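Local coordinates for hydrogenase-specific maturation endopeptidase (Thermococcus kodakarensis, PDB 5IJA), which probably acts as an endopeptidase in the maturation of [NiFe] hydrogenase, at residues L4-G9 with N32-G37; I115-K120 with D130-G135; E50-I55 with R109-F114. All coordinates share one frame; numbering follows the deposited sequence.

Interaction 1. Residues L4-G9 with N32-G37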
ATOM      1  N   LEU A   4      -7.276  -8.854   1.890  1.00 30.06           N
ATOM      2  CA  LEU A   4      -6.202  -8.931   0.899  1.00 30.00           C
ATOM      3  C   LEU A   4      -5.279  -7.729   1.046  1.00 32.21           C
ATOM      4  O   LEU A   4      -5.749  -6.600   1.149  1.00 30.47           O
ATOM      5  CB  LEU A   4      -6.770  -8.985  -0.521  1.00 29.52           C
ATOM      6  CG  LEU A   4      -5.810  -8.854  -1.711  1.00 28.07           C
ATOM      7  CD1 LEU A   4      -4.739  -9.950  -1.739  1.00 31.63           C
ATOM      8  CD2 LEU A   4      -6.590  -8.862  -2.999  1.00 28.97           C
ATOM      9  N   ILE A   5      -3.975  -7.971   1.077  1.00 31.33           N
ATOM     10  CA  ILE A   5      -3.006  -6.881   1.189  1.00 28.40           C
ATOM     11  C   ILE A   5      -2.373  -6.628  -0.172  1.00 30.39           C
ATOM     12  O   ILE A   5      -1.926  -7.561  -0.822  1.00 32.09           O
ATOM     13  CB  ILE A   5      -1.940  -7.213   2.241  1.00 32.04           C
ATOM     14  CG1 ILE A   5      -2.600  -7.287   3.631  1.00 33.86           C
ATOM     15  CG2 ILE A   5      -0.811  -6.205   2.208  1.00 28.94           C
ATOM     16  CD1 ILE A   5      -1.746  -7.943   4.676  1.00 41.88           C
ATOM     17  N   LEU A   6      -2.393  -5.374  -0.621  1.00 25.31           N
ATOM     18  CA  LEU A   6      -1.772  -4.981  -1.879  1.00 30.49           C
ATOM     19  C   LEU A   6      -0.525  -4.169  -1.587  1.00 30.55           C
ATOM     20  O   LEU A   6      -0.622  -3.080  -1.045  1.00 31.15           O
ATOM     21  CB  LEU A   6      -2.726  -4.151  -2.734  1.00 31.03           C
ATOM     22  CG  LEU A   6      -4.086  -4.754  -3.064  1.00 33.95           C
ATOM     23  CD1 LEU A   6      -4.833  -3.829  -4.021  1.00 28.78           C
ATOM     24  CD2 LEU A   6      -3.918  -6.148  -3.640  1.00 26.87           C
ATOM     25  N   ALA A   7       0.642  -4.698  -1.939  1.00 29.92           N
ATOM     26  CA  ALA A   7       1.881  -3.970  -1.718  1.00 32.85           C
ATOM     27  C   ALA A   7       2.294  -3.274  -2.997  1.00 31.67           C
ATOM     28  O   ALA A   7       2.437  -3.928  -4.031  1.00 33.67           O
ATOM     29  CB  ALA A   7       2.978  -4.912  -1.245  1.00 34.87           C
ATOM     30  N   LEU A   8       2.509  -1.964  -2.910  1.00 30.93           N
ATOM     31  CA  LEU A   8       2.845  -1.130  -4.059  1.00 34.01           C
ATOM     32  C   LEU A   8       4.242  -0.593  -3.877  1.00 36.06           C
ATOM     33  O   LEU A   8       4.737  -0.528  -2.756  1.00 35.98           O
ATOM     34  CB  LEU A   8       1.886   0.063  -4.221  1.00 36.15           C
ATOM     35  CG  LEU A   8       0.366  -0.066  -4.068  1.00 39.48           C
ATOM     36  CD1 LEU A   8      -0.357   1.127  -4.672  1.00 38.70           C
ATOM     37  CD2 LEU A   8      -0.146  -1.351  -4.653  1.00 41.52           C
ATOM     38  N   GLY A   9       4.862  -0.178  -4.979  1.00 39.18           N
ATOM     39  CA  GLY A   9       6.160   0.467  -4.917  1.00 41.72           C
ATOM     40  C   GLY A   9       7.154  -0.079  -5.926  1.00 40.66           C
ATOM     41  O   GLY A   9       6.846  -0.969  -6.718  1.00 38.53           O
ATOM     42  N   ASN A  32      -2.409 -12.951   3.187  1.00 36.76           N
ATOM     43  CA  ASN A  32      -2.674 -12.950   1.766  1.00 31.49           C
ATOM     44  C   ASN A  32      -2.182 -11.645   1.162  1.00 36.37           C
ATOM     45  O   ASN A  32      -2.866 -10.620   1.249  1.00 33.34           O
ATOM     46  CB  ASN A  32      -4.170 -13.154   1.498  1.00 34.76           C
ATOM     47  CG  ASN A  32      -4.510 -13.215   0.021  1.00 37.75           C
ATOM     48  OD1 ASN A  32      -3.631 -13.213  -0.840  1.00 39.70           O
ATOM     49  ND2 ASN A  32      -5.807 -13.282  -0.278  1.00 38.67           N
ATOM     50  N   VAL A  33      -0.992 -11.692   0.577  1.00 35.73           N
ATOM     51  CA  VAL A  33      -0.348 -10.511   0.009  1.00 35.42           C
ATOM     52  C   VAL A  33      -0.145 -10.610  -1.491  1.00 38.48           C
ATOM     53  O   VAL A  33       0.452 -11.570  -1.990  1.00 38.91           O
ATOM     54  CB  VAL A  33       1.029 -10.265   0.656  1.00 36.70           C
ATOM     55  CG1 VAL A  33       1.706  -9.043   0.031  1.00 35.23           C
ATOM     56  CG2 VAL A  33       0.876 -10.100   2.139  1.00 34.31           C
ATOM     57  N   LEU A  34      -0.624  -9.612  -2.218  1.00 31.81           N
ATOM     58  CA  LEU A  34      -0.318  -9.513  -3.640  1.00 34.43           C
ATOM     59  C   LEU A  34       0.697  -8.414  -3.856  1.00 36.76           C
ATOM     60  O   LEU A  34       0.461  -7.249  -3.499  1.00 30.71           O
ATOM     61  CB  LEU A  34      -1.566  -9.227  -4.489  1.00 30.97           C
ATOM     62  CG  LEU A  34      -1.262  -8.969  -5.972  1.00 31.76           C
ATOM     63  CD1 LEU A  34      -0.806 -10.260  -6.681  1.00 33.74           C
ATOM     64  CD2 LEU A  34      -2.444  -8.318  -6.718  1.00 29.49           C
ATOM     65  N   GLU A  35       1.832  -8.765  -4.452  1.00 31.98           N
ATOM     66  CA  GLU A  35       2.788  -7.724  -4.771  1.00 30.59           C
ATOM     67  C   GLU A  35       2.385  -7.068  -6.093  1.00 38.58           C
ATOM     68  O   GLU A  35       2.603  -7.607  -7.184  1.00 37.56           O
ATOM     69  CB  GLU A  35       4.210  -8.284  -4.813  1.00 40.31           C
ATOM     70  CG  GLU A  35       5.272  -7.201  -4.763  1.00 41.12           C
ATOM     71  CD  GLU A  35       6.692  -7.742  -4.608  1.00 48.51           C
ATOM     72  OE1 GLU A  35       6.967  -8.490  -3.643  1.00 49.30           O
ATOM     73  OE2 GLU A  35       7.535  -7.409  -5.465  1.00 56.76           O
ATOM     74  N   VAL A  36       1.746  -5.913  -5.983  1.00 34.51           N
ATOM     75  CA  VAL A  36       1.266  -5.199  -7.155  1.00 35.80           C
ATOM     76  C   VAL A  36       2.415  -4.455  -7.829  1.00 36.99           C
ATOM     77  O   VAL A  36       2.507  -4.404  -9.053  1.00 38.67           O
ATOM     78  CB  VAL A  36       0.154  -4.201  -6.783  1.00 33.76           C
ATOM     79  CG1 VAL A  36      -0.150  -3.253  -7.938  1.00 36.02           C
ATOM     80  CG2 VAL A  36      -1.092  -4.947  -6.320  1.00 33.91           C
ATOM     81  N   GLY A  37       3.289  -3.878  -7.016  1.00 38.39           N
ATOM     82  CA  GLY A  37       4.365  -3.051  -7.534  1.00 37.18           C
ATOM     83  C   GLY A  37       3.824  -1.801  -8.179  1.00 41.61           C
ATOM     84  O   GLY A  37       3.376  -0.879  -7.487  1.00 41.10           O
TER
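Ile5 and Val33 lie opposite each other in a parallel pair of strands, 4-8 and 33-37, whose short axes come within 4.6 Å and diverge by 31°. The bonds alternate in the usual parallel fashion: Ile5 N gives to Asn32 O, Leu34 N to Ile5 O at 2.8 Å, and Ala7 N to Leu34 O. Beyond Ala7 the pairing slips by one residue, so that Leu8 faces Gly37. This beta bulge makes Ala7 O a double acceptor, taking Val36 N at 2.9 Å in a bent bond (133° at the hydrogen) and Gly37 N at 3.1 Å in a straighter one. Gly37 turns at a positive phi, where glycine is most at ease, and its O receives Gly9 N from above the carbonyl plane.

Leu4 swings CD1 over the amide of Asn32, 3.6 Å from OD1, because its CG stands anti to the backbone N (chi1 171°) and the branch can reach across the strand gap. That OD1 is held by His46 NE2. On the same face, Leu6 CD2 meets both CB and CD2 of Leu34 at an oblique crossing, while Leu6 CB touches Val36 CG2. Leu8 runs alongside Val36, the two pointing the same way, with Leu8 CD2 lying 3.6 Å from Val36 CB. On the other face Val33 CG2 rests 4.0 Å from Ile5 CB, and Ala7 pairs with Glu35.

The two strands are joined by helix 18-28 as a beta-alpha-beta unit. That helix packs on the Ile5 and Ala7 face through Leu26 and Leu20. Leu8, on the other side, reaches His89 and Phe90 of helix 88-103, and strand 52-59 borders strand 3-8 along the edge away from 33-37.

Interaction 2. Residues I115-K120 with D130-G135; sequences IGIVAK and DEVKAG
Lys120 and Glu131 meet because one chain is straight and the other folded: Lys120 leaves with CG anti to its backbone N (chi1 175°) and stays extended to NZ, whereas Glu131 bends at chi2 (86°), turning its carboxylate back toward the lysine. Lys120 NZ makes a salt bridge and hydrogen bond with Glu131 OE2 at 3.2 Å, arriving from above the carboxylate plane, and the lysine methylenes follow the same group, with CD 3.8 Å from Glu131 OE1. With an alanine in place of Glu131, the Lys120 ammonium would probably lose its carboxylate mate and the extended chain would be freer to turn.

Inward of the charged pair the contact is apolar. Val132 straddles the end of the strand with its two methyls: CG1 lies 4.0 Å from Ile117 CG2, while CG2 sits 3.7 Å from Val118 O and also approaches Ala119 CA and Lys120 N. Ile117 CG2 continues to the backbone of Gly135, 4.2 Å from its C. A beta carbon on Gly135 would come about 3.0 Å from that methyl, so the bare glycine lets the helix lie close.

Strand 115-118 and the first turns of helix 130-146 run nearly antiparallel, at 162°. Farther along the helix, Ala139 packs on Ile115 and Ile117. Ala18 of helix 18-28 touches both Ile117 and Val132, and strand 52-59 flanks strand 111-118 within the sheet.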
ATOM      1  N   ILE A 115      -2.196   2.427   3.803  1.00 28.87           N
ATOM      2  CA  ILE A 115      -1.100   2.666   4.722  1.00 28.54           C
ATOM      3  C   ILE A 115       0.045   3.262   3.931  1.00 30.46           C
ATOM      4  O   ILE A 115       0.546   2.634   2.989  1.00 31.41           O
ATOM      5  CB  ILE A 115      -0.644   1.369   5.401  1.00 29.05           C
ATOM      6  CG1 ILE A 115      -1.841   0.688   6.064  1.00 27.91           C
ATOM      7  CG2 ILE A 115       0.462   1.676   6.419  1.00 33.53           C
ATOM      8  CD1 ILE A 115      -1.498  -0.716   6.650  1.00 27.89           C
ATOM      9  N   GLY A 116       0.436   4.483   4.285  1.00 31.75           N
ATOM     10  CA  GLY A 116       1.518   5.161   3.595  1.00 32.53           C
ATOM     11  C   GLY A 116       2.752   5.307   4.469  1.00 35.09           C
ATOM     12  O   GLY A 116       2.655   5.707   5.631  1.00 37.60           O
ATOM     13  N   ILE A 117       3.905   4.967   3.911  1.00 31.53           N
ATOM     14  CA  ILE A 117       5.169   5.048   4.635  1.00 38.07           C
ATOM     15  C   ILE A 117       5.994   6.178   4.048  1.00 42.65           C
ATOM     16  O   ILE A 117       6.386   6.123   2.877  1.00 39.44           O
ATOM     17  CB  ILE A 117       5.953   3.728   4.559  1.00 33.89           C
ATOM     18  CG1 ILE A 117       5.106   2.573   5.103  1.00 36.07           C
ATOM     19  CG2 ILE A 117       7.277   3.835   5.328  1.00 39.50           C
ATOM     20  CD1 ILE A 117       5.612   1.199   4.667  1.00 38.65           C
ATOM     21  N   VAL A 118       6.244   7.208   4.853  1.00 40.99           N
ATOM     22  CA  VAL A 118       6.877   8.418   4.336  1.00 45.86           C
ATOM     23  C   VAL A 118       8.353   8.167   4.050  1.00 44.11           C
ATOM     24  O   VAL A 118       9.146   7.874   4.944  1.00 44.40           O
ATOM     25  CB  VAL A 118       6.714   9.615   5.302  1.00 41.55           C
ATOM     26  CG1 VAL A 118       7.478  10.825   4.782  1.00 45.35           C
ATOM     27  CG2 VAL A 118       5.251   9.962   5.485  1.00 46.18           C
ATOM     28  N   ALA A 119       8.702   8.276   2.774  1.00 42.58           N
ATOM     29  CA  ALA A 119      10.039   7.990   2.305  1.00 43.42           C
ATOM     30  C   ALA A 119      11.017   9.119   2.647  1.00 48.24           C
ATOM     31  O   ALA A 119      10.612  10.244   2.946  1.00 48.14           O
ATOM     32  CB  ALA A 119      10.019   7.759   0.806  1.00 47.83           C
ATOM     33  N   LYS A 120      12.299   8.798   2.590  1.00 46.68           N
ATOM     34  CA  LYS A 120      13.353   9.787   2.793  1.00 52.41           C
ATOM     35  C   LYS A 120      14.228   9.891   1.542  1.00 53.63           C
ATOM     36  O   LYS A 120      14.385  10.967   0.965  1.00 58.52           O
ATOM     37  CB  LYS A 120      14.209   9.417   4.001  1.00 55.42           C
ATOM     38  CG  LYS A 120      15.405  10.327   4.209  1.00 59.31           C
ATOM     39  CD  LYS A 120      16.405   9.699   5.161  1.00 61.01           C
ATOM     40  CE  LYS A 120      17.414  10.726   5.646  1.00 67.44           C
ATOM     41  NZ  LYS A 120      18.590  10.057   6.258  1.00 67.30           N
ATOM     42  N   ASP A 130      17.443   3.822   7.419  1.00 51.18           N
ATOM     43  CA  ASP A 130      17.138   3.387   8.776  1.00 52.12           C
ATOM     44  C   ASP A 130      15.785   3.933   9.239  1.00 46.86           C
ATOM     45  O   ASP A 130      15.021   3.211   9.866  1.00 47.18           O
ATOM     46  CB  ASP A 130      18.248   3.803   9.762  1.00 53.66           C
ATOM     47  CG  ASP A 130      19.408   2.790   9.831  1.00 57.35           C
ATOM     48  OD1 ASP A 130      19.374   1.745   9.139  1.00 53.57           O
ATOM     49  OD2 ASP A 130      20.359   3.033  10.609  1.00 55.62           O
ATOM     50  N   GLU A 131      15.476   5.187   8.918  1.00 45.84           N
ATOM     51  CA  GLU A 131      14.218   5.781   9.368  1.00 41.03           C
ATOM     52  C   GLU A 131      12.994   5.052   8.801  1.00 49.05           C
ATOM     53  O   GLU A 131      11.949   4.957   9.455  1.00 45.87           O
ATOM     54  CB  GLU A 131      14.136   7.257   8.979  1.00 46.74           C
ATOM     55  CG  GLU A 131      15.175   8.155   9.617  1.00 53.62           C
ATOM     56  CD  GLU A 131      16.476   8.187   8.842  1.00 59.72           C
ATOM     57  OE1 GLU A 131      16.747   7.237   8.073  1.00 60.25           O
ATOM     58  OE2 GLU A 131      17.230   9.172   8.994  1.00 68.95           O
ATOM     59  N   VAL A 132      13.129   4.546   7.580  1.00 44.02           N
ATOM     60  CA  VAL A 132      12.017   3.895   6.893  1.00 41.69           C
ATOM     61  C   VAL A 132      11.889   2.428   7.327  1.00 44.68           C
ATOM     62  O   VAL A 132      10.798   1.861   7.279  1.00 43.35           O
ATOM     63  CB  VAL A 132      12.174   4.035   5.355  1.00 41.50           C
ATOM     64  CG1 VAL A 132      11.197   3.146   4.591  1.00 43.49           C
ATOM     65  CG2 VAL A 132      11.959   5.469   4.965  1.00 42.73           C
ATOM     66  N   LYS A 133      12.983   1.821   7.785  1.00 39.53           N
ATOM     67  CA  LYS A 133      12.899   0.500   8.416  1.00 44.98           C
ATOM     68  C   LYS A 133      11.907   0.528   9.575  1.00 42.37           C
ATOM     69  O   LYS A 133      11.080  -0.380   9.737  1.00 44.51           O
ATOM     70  CB  LYS A 133      14.261   0.036   8.938  1.00 44.01           C
ATOM     71  CG  LYS A 133      15.318  -0.254   7.880  1.00 53.28           C
ATOM     72  CD  LYS A 133      16.602  -0.725   8.555  1.00 56.99           C
ATOM     73  CE  LYS A 133      17.746  -0.860   7.568  1.00 58.99           C
ATOM     74  NZ  LYS A 133      19.018  -1.236   8.249  1.00 53.02           N
ATOM     75  N   ALA A 134      12.013   1.577  10.385  1.00 42.63           N
ATOM     76  CA  ALA A 134      11.114   1.792  11.507  1.00 42.61           C
ATOM     77  C   ALA A 134       9.671   1.928  11.028  1.00 43.10           C
ATOM     78  O   ALA A 134       8.749   1.365  11.626  1.00 38.89           O
ATOM     79  CB  ALA A 134      11.533   3.021  12.289  1.00 39.70           C
ATOM     80  N   GLY A 135       9.491   2.680   9.948  1.00 40.46           N
ATOM     81  CA  GLY A 135       8.191   2.832   9.328  1.00 36.76           C
ATOM     82  C   GLY A 135       7.619   1.519   8.833  1.00 33.54           C
ATOM     83  O   GLY A 135       6.442   1.260   9.025  1.00 37.52           O
TER

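Interaction 3. Residues E50-I55 with R109-F114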
ATOM      1  N   GLU A  50     -12.337 -10.901  -1.446  1.00 32.69           N
ATOM      2  CA  GLU A  50     -11.965 -10.406  -0.121  1.00 32.38           C
ATOM      3  C   GLU A  50     -12.750  -9.146   0.177  1.00 34.98           C
ATOM      4  O   GLU A  50     -12.977  -8.337  -0.715  1.00 34.11           O
ATOM      5  CB  GLU A  50     -10.461 -10.132  -0.016  1.00 34.11           C
ATOM      6  CG  GLU A  50      -9.575 -11.364  -0.002  1.00 36.54           C
ATOM      7  CD  GLU A  50      -9.369 -11.993  -1.366  1.00 35.79           C
ATOM      8  OE1 GLU A  50      -9.766 -11.409  -2.399  1.00 35.07           O
ATOM      9  OE2 GLU A  50      -8.787 -13.094  -1.411  1.00 42.94           O
ATOM     10  N   GLU A  51     -13.197  -9.006   1.425  1.00 34.38           N
ATOM     11  CA  GLU A  51     -14.101  -7.922   1.781  1.00 33.59           C
ATOM     12  C   GLU A  51     -13.359  -6.692   2.288  1.00 34.30           C
ATOM     13  O   GLU A  51     -13.959  -5.631   2.441  1.00 32.73           O
ATOM     14  CB  GLU A  51     -15.107  -8.388   2.845  1.00 40.94           C
ATOM     15  CG  GLU A  51     -15.976  -9.584   2.422  1.00 44.10           C
ATOM     16  CD  GLU A  51     -15.503 -10.915   3.006  1.00 54.17           C
ATOM     17  OE1 GLU A  51     -14.274 -11.136   3.118  1.00 49.35           O
ATOM     18  OE2 GLU A  51     -16.369 -11.741   3.368  1.00 56.34           O
ATOM     19  N   ARG A  52     -12.070  -6.861   2.582  1.00 32.41           N
ATOM     20  CA  ARG A  52     -11.216  -5.773   3.030  1.00 32.00           C
ATOM     21  C   ARG A  52      -9.937  -5.805   2.214  1.00 32.32           C
ATOM     22  O   ARG A  52      -9.363  -6.877   2.002  1.00 30.77           O
ATOM     23  CB  ARG A  52     -10.899  -5.885   4.516  1.00 31.40           C
ATOM     24  CG  ARG A  52     -10.090  -4.708   5.080  1.00 32.55           C
ATOM     25  CD  ARG A  52      -9.960  -4.836   6.600  1.00 37.30           C
ATOM     26  NE  ARG A  52     -11.283  -4.775   7.228  1.00 43.33           N
ATOM     27  CZ  ARG A  52     -11.563  -5.229   8.449  1.00 49.45           C
ATOM     28  NH1 ARG A  52     -10.620  -5.792   9.189  1.00 46.12           N
ATOM     29  NH2 ARG A  52     -12.797  -5.133   8.926  1.00 50.19           N
ATOM     30  N   ILE A  53      -9.538  -4.642   1.713  1.00 26.28           N
ATOM     31  CA  ILE A  53      -8.276  -4.496   0.965  1.00 26.59           C
ATOM     32  C   ILE A  53      -7.363  -3.517   1.691  1.00 29.66           C
ATOM     33  O   ILE A  53      -7.761  -2.388   1.973  1.00 29.99           O
ATOM     34  CB  ILE A  53      -8.516  -3.958  -0.451  1.00 28.20           C
ATOM     35  CG1 ILE A  53      -9.514  -4.828  -1.224  1.00 33.21           C
ATOM     36  CG2 ILE A  53      -7.210  -3.836  -1.218  1.00 30.58           C
ATOM     37  CD1 ILE A  53      -9.067  -6.230  -1.439  1.00 36.40           C
ATOM     38  N   VAL A  54      -6.129  -3.919   1.964  1.00 26.71           N
ATOM     39  CA  VAL A  54      -5.201  -3.044   2.655  1.00 24.94           C
ATOM     40  C   VAL A  54      -4.044  -2.709   1.723  1.00 30.50           C
ATOM     41  O   VAL A  54      -3.240  -3.579   1.406  1.00 28.97           O
ATOM     42  CB  VAL A  54      -4.662  -3.708   3.906  1.00 27.01           C
ATOM     43  CG1 VAL A  54      -3.596  -2.841   4.524  1.00 28.53           C
ATOM     44  CG2 VAL A  54      -5.812  -3.985   4.879  1.00 30.23           C
ATOM     45  N   ILE A  55      -3.973  -1.457   1.287  1.00 22.33           N
ATOM     46  CA  ILE A  55      -2.931  -1.012   0.354  1.00 27.20           C
ATOM     47  C   ILE A  55      -1.766  -0.441   1.142  1.00 28.02           C
ATOM     48  O   ILE A  55      -1.970   0.365   2.038  1.00 31.53           O
ATOM     49  CB  ILE A  55      -3.501   0.029  -0.618  1.00 30.33           C
ATOM     50  CG1 ILE A  55      -4.566  -0.627  -1.480  1.00 29.77           C
ATOM     51  CG2 ILE A  55      -2.417   0.633  -1.509  1.00 32.16           C
ATOM     52  CD1 ILE A  55      -5.464   0.375  -2.141  1.00 37.62           C
ATOM     53  N   ARG A 109     -17.464  -2.916  -3.547  1.00 31.85           N
ATOM     54  CA  ARG A 109     -18.030  -2.706  -2.207  1.00 34.00           C
ATOM     55  C   ARG A 109     -17.038  -2.999  -1.074  1.00 37.27           C
ATOM     56  O   ARG A 109     -17.353  -2.801   0.103  1.00 34.35           O
ATOM     57  CB  ARG A 109     -19.283  -3.572  -2.027  1.00 32.32           C
ATOM     58  N   ALA A 110     -15.841  -3.467  -1.421  1.00 31.74           N
ATOM     59  CA  ALA A 110     -14.866  -3.855  -0.407  1.00 31.12           C
ATOM     60  C   ALA A 110     -14.395  -2.659   0.412  1.00 32.04           C
ATOM     61  O   ALA A 110     -14.359  -1.536  -0.081  1.00 34.32           O
ATOM     62  CB  ALA A 110     -13.654  -4.545  -1.068  1.00 31.20           C
ATOM     63  N   GLU A 111     -14.016  -2.925   1.658  1.00 31.85           N
ATOM     64  CA  GLU A 111     -13.499  -1.895   2.550  1.00 33.81           C
ATOM     65  C   GLU A 111     -12.040  -1.616   2.211  1.00 34.93           C
ATOM     66  O   GLU A 111     -11.216  -2.518   2.287  1.00 33.42           O
ATOM     67  CB  GLU A 111     -13.631  -2.346   4.002  1.00 35.69           C
ATOM     68  CG  GLU A 111     -13.236  -1.318   5.036  1.00 39.91           C
ATOM     69  CD  GLU A 111     -13.391  -1.867   6.441  1.00 46.67           C
ATOM     70  OE1 GLU A 111     -14.148  -2.850   6.614  1.00 55.11           O
ATOM     71  OE2 GLU A 111     -12.749  -1.337   7.368  1.00 52.03           O
ATOM     72  N   ILE A 112     -11.722  -0.382   1.835  1.00 31.11           N
ATOM     73  CA  ILE A 112     -10.362  -0.068   1.410  1.00 32.91           C
ATOM     74  C   ILE A 112      -9.598   0.713   2.471  1.00 37.12           C
ATOM     75  O   ILE A 112     -10.094   1.701   2.996  1.00 34.16           O
ATOM     76  CB  ILE A 112     -10.334   0.757   0.116  1.00 32.96           C
ATOM     77  CG1 ILE A 112     -11.285   0.171  -0.932  1.00 39.03           C
ATOM     78  CG2 ILE A 112      -8.887   0.863  -0.413  1.00 35.01           C
ATOM     79  CD1 ILE A 112     -10.946  -1.236  -1.372  1.00 35.99           C
ATOM     80  N   HIS A 113      -8.376   0.269   2.748  1.00 30.22           N
ATOM     81  CA  HIS A 113      -7.474   0.917   3.689  1.00 27.01           C
ATOM     82  C   HIS A 113      -6.174   1.262   2.995  1.00 31.46           C
ATOM     83  O   HIS A 113      -5.715   0.510   2.128  1.00 31.34           O
ATOM     84  CB  HIS A 113      -7.185  -0.012   4.880  1.00 29.59           C
ATOM     85  CG  HIS A 113      -8.341  -0.178   5.811  1.00 32.92           C
ATOM     86  ND1 HIS A 113      -8.448   0.525   6.989  1.00 36.47           N
ATOM     87  CD2 HIS A 113      -9.443  -0.961   5.738  1.00 35.86           C
ATOM     88  CE1 HIS A 113      -9.568   0.190   7.601  1.00 36.93           C
ATOM     89  NE2 HIS A 113     -10.185  -0.719   6.870  1.00 33.86           N
ATOM     90  N   PHE A 114      -5.576   2.386   3.375  1.00 26.05           N
ATOM     91  CA  PHE A 114      -4.326   2.844   2.768  1.00 28.84           C
ATOM     92  C   PHE A 114      -3.343   3.091   3.888  1.00 29.05           C
ATOM     93  O   PHE A 114      -3.601   3.870   4.797  1.00 31.64           O
ATOM     94  CB  PHE A 114      -4.524   4.132   1.932  1.00 27.29           C
ATOM     95  CG  PHE A 114      -3.265   4.644   1.305  1.00 28.83           C
ATOM     96  CD1 PHE A 114      -2.435   5.520   1.993  1.00 33.04           C
ATOM     97  CD2 PHE A 114      -2.896   4.249   0.027  1.00 33.21           C
ATOM     98  CE1 PHE A 114      -1.254   5.977   1.422  1.00 31.41           C
ATOM     99  CE2 PHE A 114      -1.707   4.711  -0.557  1.00 39.53           C
ATOM    100  CZ  PHE A 114      -0.892   5.581   0.145  1.00 35.85           C
TER
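Two neighbouring parallel strands of the central sheet, 52-55 and 111-114, pair here; Arg52, Glu111 and His113 lie with Val54 on one face, and the apolar side chains of Ile53, Ile55, Ile112 and Phe114 on the other. Glu111 N gives to Glu51 O, Ile53 N to Glu111 O, His113 N to Ile53 O and Ile55 N to His113 O, all at 2.8 Å.

On the polar face Arg52 and Glu111 lie side by side. The arginine bends at chi3 (-63°), putting NE 3.5 Å from Glu111 OE1 in a long salt bridge; OE1 sits at the guanidinium edge, although the two planes are 63° apart. Glu111 OE2 takes His113 NE2 at 2.7 Å, in the plane of the imidazole. Arg52 CG meanwhile lies 3.9 Å from His113 CD2.

On the other face, Ile112 CD1 packs 3.8 Å from Ile53 CB, its CG2 meets Ile55 CD1, and Ile55 CG2 reaches Phe114 CD2.

Glu111 thus serves two partners, one with each oxygen. His113 is held at both ring nitrogens, since ND1 bonds to His71 NE2, and Arg52 NH1 reaches Leu146 O; this network fixes the imidazole's rotation and probably steadies the Glu111 carboxylate.

How the interactions relate
From the N terminus, strand 3-8 leads through helix 18-28 to strand 33-37, and interaction 1 closes that crossover. The chain then enters strand 52-59, on the other flank of strand 3-8. Interaction 3 closes a longer excursion, through strand 69-73 and three helices, by setting strand 111-118 beside strand 52-59. Interaction 2 follows on the same strand and closes the short loop to helix 130-146. The three come in series, neither nesting nor crossing. Interactions 1 and 3 meet where strands 3-8 and 52-59 adjoin, at Leu4 and Leu6 with Val54; interaction 3 passes into interaction 2 at Ile55 and Ile115. Together they tie four parallel strands to the C-terminal helix.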